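Local coordinates for hypothetical protein TM1070 (Thermotoga maritima, PDB 1NC7) that is of unproven function but binds magnesium ions and probably acts as a soluble transducer for a sensory rhodopsin, at residues 43-48 with 87-92; 50-55 with 111-116. All coordinates share one frame; numbering follows the deposited sequence.

Contact 1: residues 43-48 with 87-92; sequences YLVSHE and HLRLDK
Leu90 N donates to Glu48 O (3.0 Å, N-H...O angle 160°); the touching parts (CA 45 to 48 and CA 88 to 91) run 126° apart, with the CA atoms of His47 and Asp91 5.5 Å from each other. Beyond this bond the side chains take over. The Arg89 guanidinium lies flat on the His47 imidazole, centres 3.7 Å apart and planes at 19°, with NE above the rim of the ring near CG. Bends at chi2 and chi3 fold the arginine chain back over the histidine. Asp91 takes this guanidinium side-on, NE to OD1 at 2.7 Å and NH2 to OD2, both on the syn side, while its carboxylate leans on His47 CB. The imidazole is fixed from within its own segment: ND1 donates to Val45 O at 2.8 Å, almost straight and within the ring plane. Val45 CG2 sits at the guanidinium edge, 3.3 Å from Arg89 NH2, and one water joins that NH2 to Val45 N. With ring rotation set by a backbone carbonyl and the guanidinium plane set by a carboxylate, each stacked group has its own in-plane anchor, and the nearby aspartate probably offsets the arginine charge over the imidazole.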
loop_
_atom_site.group_PDB
_atom_site.type_symbol
_atom_site.label_atom_id
_atom_site.label_comp_id
_atom_site.label_asym_id
_atom_site.label_seq_id
_atom_site.Cartn_x
_atom_site.Cartn_y
_atom_site.Cartn_z
ATOM N N TYR D 43 -16.982 -19.793 -6.415
ATOM C CA TYR D 43 -17.908 -18.663 -6.432
ATOM C C TYR D 43 -17.210 -17.348 -6.763
ATOM O O TYR D 43 -17.858 -16.371 -7.140
ATOM C CB TYR D 43 -18.593 -18.522 -5.068
ATOM C CG TYR D 43 -19.583 -19.615 -4.720
ATOM C CD1 TYR D 43 -20.180 -19.655 -3.460
ATOM C CD2 TYR D 43 -19.942 -20.592 -5.650
ATOM C CE1 TYR D 43 -21.111 -20.637 -3.134
ATOM C CE2 TYR D 43 -20.874 -21.579 -5.333
ATOM C CZ TYR D 43 -21.454 -21.593 -4.074
ATOM O OH TYR D 43 -22.383 -22.557 -3.754
ATOM N N LEU D 44 -15.888 -17.329 -6.623
ATOM C CA LEU D 44 -15.114 -16.120 -6.871
ATOM C C LEU D 44 -14.597 -15.925 -8.289
ATOM O O LEU D 44 -14.258 -16.877 -8.990
ATOM C CB LEU D 44 -13.918 -16.061 -5.914
ATOM C CG LEU D 44 -14.183 -16.044 -4.409
ATOM C CD1 LEU D 44 -12.852 -16.038 -3.672
ATOM C CD2 LEU D 44 -15.005 -14.821 -4.035
ATOM N N VAL D 45 -14.540 -14.665 -8.698
ATOM C CA VAL D 45 -14.020 -14.291 -10.002
ATOM C C VAL D 45 -13.005 -13.193 -9.708
ATOM O O VAL D 45 -13.150 -12.458 -8.730
ATOM C CB VAL D 45 -15.122 -13.727 -10.932
ATOM C CG1 VAL D 45 -16.167 -14.799 -11.217
ATOM C CG2 VAL D 45 -15.769 -12.509 -10.295
ATOM N N SER D 46 -11.962 -13.105 -10.523
ATOM C CA SER D 46 -10.952 -12.073 -10.334
ATOM C C SER D 46 -11.645 -10.725 -10.477
ATOM O O SER D 46 -12.556 -10.566 -11.288
ATOM C CB SER D 46 -9.850 -12.207 -11.383
ATOM O OG SER D 46 -9.124 -13.408 -11.201
ATOM N N HIS D 47 -11.213 -9.748 -9.692
ATOM C CA HIS D 47 -11.838 -8.438 -9.758
ATOM C C HIS D 47 -11.030 -7.401 -9.009
ATOM O O HIS D 47 -9.981 -7.690 -8.441
ATOM C CB HIS D 47 -13.236 -8.488 -9.136
ATOM C CG HIS D 47 -13.234 -8.799 -7.669
ATOM N ND1 HIS D 47 -13.207 -10.087 -7.181
ATOM C CD2 HIS D 47 -13.218 -7.986 -6.585
ATOM C CE1 HIS D 47 -13.175 -10.056 -5.859
ATOM N NE2 HIS D 47 -13.180 -8.793 -5.472
ATOM N N GLU D 48 -11.535 -6.176 -9.042
ATOM C CA GLU D 48 -10.935 -5.080 -8.308
ATOM C C GLU D 48 -12.101 -4.444 -7.588
ATOM O O GLU D 48 -13.213 -4.392 -8.119
ATOM C CB GLU D 48 -10.280 -4.052 -9.230
ATOM C CG GLU D 48 -9.004 -4.541 -9.878
ATOM C CD GLU D 48 -8.126 -3.407 -10.364
ATOM O OE1 GLU D 48 -8.665 -2.446 -10.948
ATOM O OE2 GLU D 48 -6.894 -3.479 -10.167
ATOM N N HIS D 87 -18.116 -0.822 -1.338
ATOM C CA HIS D 87 -17.049 -1.576 -1.990
ATOM C C HIS D 87 -17.547 -1.800 -3.413
ATOM O O HIS D 87 -18.285 -2.747 -3.684
ATOM C CB HIS D 87 -16.796 -2.920 -1.291
ATOM C CG HIS D 87 -16.152 -2.794 0.057
ATOM N ND1 HIS D 87 -15.275 -3.738 0.550
ATOM C CD2 HIS D 87 -16.278 -1.858 1.028
ATOM C CE1 HIS D 87 -14.890 -3.388 1.765
ATOM N NE2 HIS D 87 -15.483 -2.250 2.078
ATOM N N LEU D 88 -17.147 -0.911 -4.316
ATOM C CA LEU D 88 -17.587 -0.983 -5.705
ATOM C C LEU D 88 -16.832 -2.011 -6.540
ATOM O O LEU D 88 -15.613 -1.921 -6.705
ATOM C CB LEU D 88 -17.457 0.395 -6.355
ATOM C CG LEU D 88 -17.940 0.515 -7.802
ATOM C CD1 LEU D 88 -19.445 0.294 -7.862
ATOM C CD2 LEU D 88 -17.579 1.889 -8.338
ATOM N N ARG D 89 -17.569 -2.988 -7.063
ATOM C CA ARG D 89 -16.987 -4.036 -7.898
ATOM C C ARG D 89 -16.775 -3.496 -9.307
ATOM O O ARG D 89 -17.726 -3.312 -10.066
ATOM C CB ARG D 89 -17.913 -5.255 -7.927
ATOM C CG ARG D 89 -17.868 -6.086 -6.654
ATOM C CD ARG D 89 -16.563 -6.866 -6.579
ATOM N NE ARG D 89 -16.501 -7.903 -7.606
ATOM C CZ ARG D 89 -16.806 -9.180 -7.401
ATOM N NH1 ARG D 89 -17.191 -9.592 -6.200
ATOM N NH2 ARG D 89 -16.736 -10.048 -8.404
ATOM N N LEU D 90 -15.516 -3.251 -9.650
ATOM C CA LEU D 90 -15.167 -2.698 -10.952
ATOM C C LEU D 90 -15.330 -3.666 -12.118
ATOM O O LEU D 90 -15.360 -3.243 -13.273
ATOM C CB LEU D 90 -13.735 -2.158 -10.916
ATOM C CG LEU D 90 -13.460 -1.116 -9.824
ATOM C CD1 LEU D 90 -12.042 -0.588 -9.966
ATOM C CD2 LEU D 90 -14.452 0.029 -9.928
ATOM N N ASP D 91 -15.435 -4.955 -11.816
ATOM C CA ASP D 91 -15.606 -5.976 -12.850
ATOM C C ASP D 91 -17.051 -6.064 -13.338
ATOM O O ASP D 91 -17.357 -6.826 -14.256
ATOM C CB ASP D 91 -15.168 -7.346 -12.318
ATOM C CG ASP D 91 -15.958 -7.778 -11.097
ATOM O OD1 ASP D 91 -16.067 -6.976 -10.146
ATOM O OD2 ASP D 91 -16.461 -8.921 -11.080
ATOM N N LYS D 92 -17.935 -5.284 -12.725
ATOM C CA LYS D 92 -19.346 -5.289 -13.100
ATOM C C LYS D 92 -19.769 -3.981 -13.762
ATOM O O LYS D 92 -20.947 -3.621 -13.735
ATOM C CB LYS D 92 -20.208 -5.534 -11.859
ATOM C CG LYS D 92 -19.874 -6.823 -11.123
ATOM C CD LYS D 92 -20.728 -6.979 -9.877
ATOM C CE LYS D 92 -20.411 -8.273 -9.146
ATOM N NZ LYS D 92 -21.226 -8.419 -7.907
HETATM O O HOH W 1 -16.075 -12.812 -6.869
#

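Contact 2: residues 50-55 with 111-116; sequences LCIMNT and VVMQLS
Cys51 and Gln114 form a hydrogen-bonded antiparallel pair, Cys51 N to Gln114 O 2.8 Å and Gln114 N to Cys51 O 2.9 Å, and Met53 with Val112 repeats the pattern; the strand axes approach to 4.7 Å, with N-to-C directions 162° apart. Side chains therefore alternate between two faces. On one, Ile52 and selenomethionine Met113 lie side by side, pointing the same way: Met113 CG rests 3.8 Å from Ile52 CG1, and the extended chain carries SE alongside CG1 and near CD1 of Ile52. Ile52 CG2 fills the dip between Met113 CG and Val111 CB, which is 4.0 Å from it. A smaller alanine at Ile52 would probably open a gap beside the Met113 chain and take one apolar neighbour from Val111. Further along, Leu115 CD1 folds over Leu50 CA at 3.9 Å, its CG anti to the backbone N (chi1 -179°), and Leu50 CD1 meets both Leu115 CD1 and Met113 SE. Ile62 and Ile64 of strand 60-68 and Phe31 of strand 28-34 pack on this layer. On the other face Met53 CG, placed between its backbone N and carbonyl carbon (chi1 62°), abuts Val112 CB at 3.6 Å. Here a second subunit fits against the ridge, its Ile103 on Met53 and its Pro32 on Val112 and Gln114, whose amide also bonds Thr129 of its own chain and Asp33 N of that subunit. This antiparallel pairing of neighbouring strands 47-54 and 110-121, its Leu50, Ile52 and Met113 face packed on strand 60-68 and its Met53 and Gln114 face on the second subunit, is consistent with a beta-sandwich.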
loop_
_atom_site.group_PDB
_atom_site.type_symbol
_atom_site.label_atom_id
_atom_site.label_comp_id
_atom_site.label_asym_id
_atom_site.label_seq_id
_atom_site.Cartn_x
_atom_site.Cartn_y
_atom_site.Cartn_z
ATOM N N LEU D 50 -13.141 -0.954 -5.675
ATOM C CA LEU D 50 -12.801 0.421 -5.350
ATOM C C LEU D 50 -13.624 0.682 -4.105
ATOM O O LEU D 50 -14.850 0.798 -4.173
ATOM C CB LEU D 50 -13.220 1.375 -6.470
ATOM C CG LEU D 50 -12.958 2.858 -6.187
ATOM C CD1 LEU D 50 -11.467 3.091 -5.964
ATOM C CD2 LEU D 50 -13.459 3.697 -7.354
ATOM N N CYS D 51 -12.953 0.746 -2.963
ATOM C CA CYS D 51 -13.646 0.950 -1.704
ATOM C C CYS D 51 -13.652 2.410 -1.314
ATOM O O CYS D 51 -12.611 3.067 -1.275
ATOM C CB CYS D 51 -13.002 0.082 -0.632
ATOM S SG CYS D 51 -13.023 -1.663 -1.120
ATOM N N ILE D 52 -14.852 2.908 -1.025
ATOM C CA ILE D 52 -15.056 4.303 -0.680
ATOM C C ILE D 52 -15.811 4.429 0.634
ATOM O O ILE D 52 -16.739 3.666 0.901
ATOM C CB ILE D 52 -15.891 5.002 -1.773
ATOM C CG1 ILE D 52 -15.314 4.683 -3.154
ATOM C CG2 ILE D 52 -15.919 6.505 -1.530
ATOM C CD1 ILE D 52 -16.174 5.179 -4.306
HETATM N N MSE D 53 -15.403 5.386 1.458
HETATM C CA MSE D 53 -16.088 5.613 2.720
HETATM C C MSE D 53 -16.444 7.086 2.846
HETATM O O MSE D 53 -15.681 7.964 2.434
HETATM C CB MSE D 53 -15.228 5.157 3.907
HETATM C CG MSE D 53 -13.915 5.889 4.079
HETATM SE SE MSE D 53 -12.791 5.085 5.454
HETATM C CE MSE D 53 -13.953 5.378 6.971
ATOM N N ASN D 54 -17.626 7.338 3.398
ATOM C CA ASN D 54 -18.131 8.688 3.598
ATOM C C ASN D 54 -18.453 8.845 5.080
ATOM O O ASN D 54 -19.415 8.260 5.570
ATOM C CB ASN D 54 -19.394 8.892 2.756
ATOM C CG ASN D 54 -20.001 10.276 2.926
ATOM O OD1 ASN D 54 -19.412 11.154 3.553
ATOM N ND2 ASN D 54 -21.185 10.476 2.351
ATOM N N THR D 55 -17.640 9.626 5.787
ATOM C CA THR D 55 -17.847 9.844 7.214
ATOM C C THR D 55 -18.578 11.155 7.471
ATOM O O THR D 55 -18.767 11.547 8.621
ATOM C CB THR D 55 -16.508 9.893 7.975
ATOM O OG1 THR D 55 -15.747 11.026 7.536
ATOM C CG2 THR D 55 -15.701 8.625 7.724
ATOM N N VAL D 111 -14.124 12.247 0.913
ATOM C CA VAL D 111 -14.289 10.814 1.150
ATOM C C VAL D 111 -12.890 10.204 1.183
ATOM O O VAL D 111 -11.901 10.905 0.988
ATOM C CB VAL D 111 -15.115 10.128 0.027
ATOM C CG1 VAL D 111 -16.545 10.646 0.045
ATOM C CG2 VAL D 111 -14.474 10.377 -1.333
ATOM N N VAL D 112 -12.803 8.906 1.456
ATOM C CA VAL D 112 -11.508 8.232 1.475
ATOM C C VAL D 112 -11.655 6.997 0.602
ATOM O O VAL D 112 -12.692 6.327 0.639
ATOM C CB VAL D 112 -11.091 7.807 2.899
ATOM C CG1 VAL D 112 -9.692 7.200 2.861
ATOM C CG2 VAL D 112 -11.111 9.013 3.832
HETATM N N MSE D 113 -10.628 6.699 -0.187
HETATM C CA MSE D 113 -10.688 5.551 -1.085
HETATM C C MSE D 113 -9.468 4.649 -1.052
HETATM O O MSE D 113 -8.348 5.096 -0.796
HETATM C CB MSE D 113 -10.909 6.017 -2.520
HETATM C CG MSE D 113 -12.202 6.764 -2.724
HETATM SE SE MSE D 113 -12.546 7.068 -4.588
HETATM C CE MSE D 113 -13.678 8.610 -4.409
ATOM N N GLN D 114 -9.712 3.374 -1.345
ATOM C CA GLN D 114 -8.679 2.343 -1.370
ATOM C C GLN D 114 -9.029 1.389 -2.508
ATOM O O GLN D 114 -10.202 1.100 -2.733
ATOM C CB GLN D 114 -8.686 1.592 -0.033
ATOM C CG GLN D 114 -7.588 0.550 0.144
ATOM C CD GLN D 114 -7.606 -0.070 1.537
ATOM O OE1 GLN D 114 -8.218 0.468 2.461
ATOM N NE2 GLN D 114 -6.933 -1.200 1.693
ATOM N N LEU D 115 -8.020 0.908 -3.231
ATOM C CA LEU D 115 -8.260 -0.017 -4.337
ATOM C C LEU D 115 -7.576 -1.347 -4.068
ATOM O O LEU D 115 -6.384 -1.392 -3.750
ATOM C CB LEU D 115 -7.728 0.554 -5.657
ATOM C CG LEU D 115 -7.938 -0.307 -6.911
ATOM C CD1 LEU D 115 -9.430 -0.429 -7.208
ATOM C CD2 LEU D 115 -7.211 0.317 -8.097
ATOM N N SER D 116 -8.333 -2.430 -4.203
ATOM C CA SER D 116 -7.794 -3.759 -3.972
ATOM C C SER D 116 -8.091 -4.662 -5.148
ATOM O O SER D 116 -9.128 -4.539 -5.792
ATOM C CB SER D 116 -8.397 -4.355 -2.704
ATOM O OG SER D 116 -8.169 -3.492 -1.610
#

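Overall arrangement
From the N terminus the chain enters contact 1 through 43-48, which spans strand 44-45 and the start of strand 47-54, and, one residue later, contact 2 through 50-55 on the same strand. It then runs through strands 60-68 and 74-80 and returns as 84-89, where 87-92 closes the first loop; strand 101-107 follows before 111-116 closes the second. The segments alternate, so the loops cross rather than nest. Strand 47-54 thus has 84-89 on one flank and 110-121 on the other, and contacts 1 and 2, centres about 15 Å apart, also touch: Leu88 O lies 2.8 Å from Leu50 N, a probable hydrogen bond, and Leu90 CD1 packs 3.8 Å from Leu115 CD1.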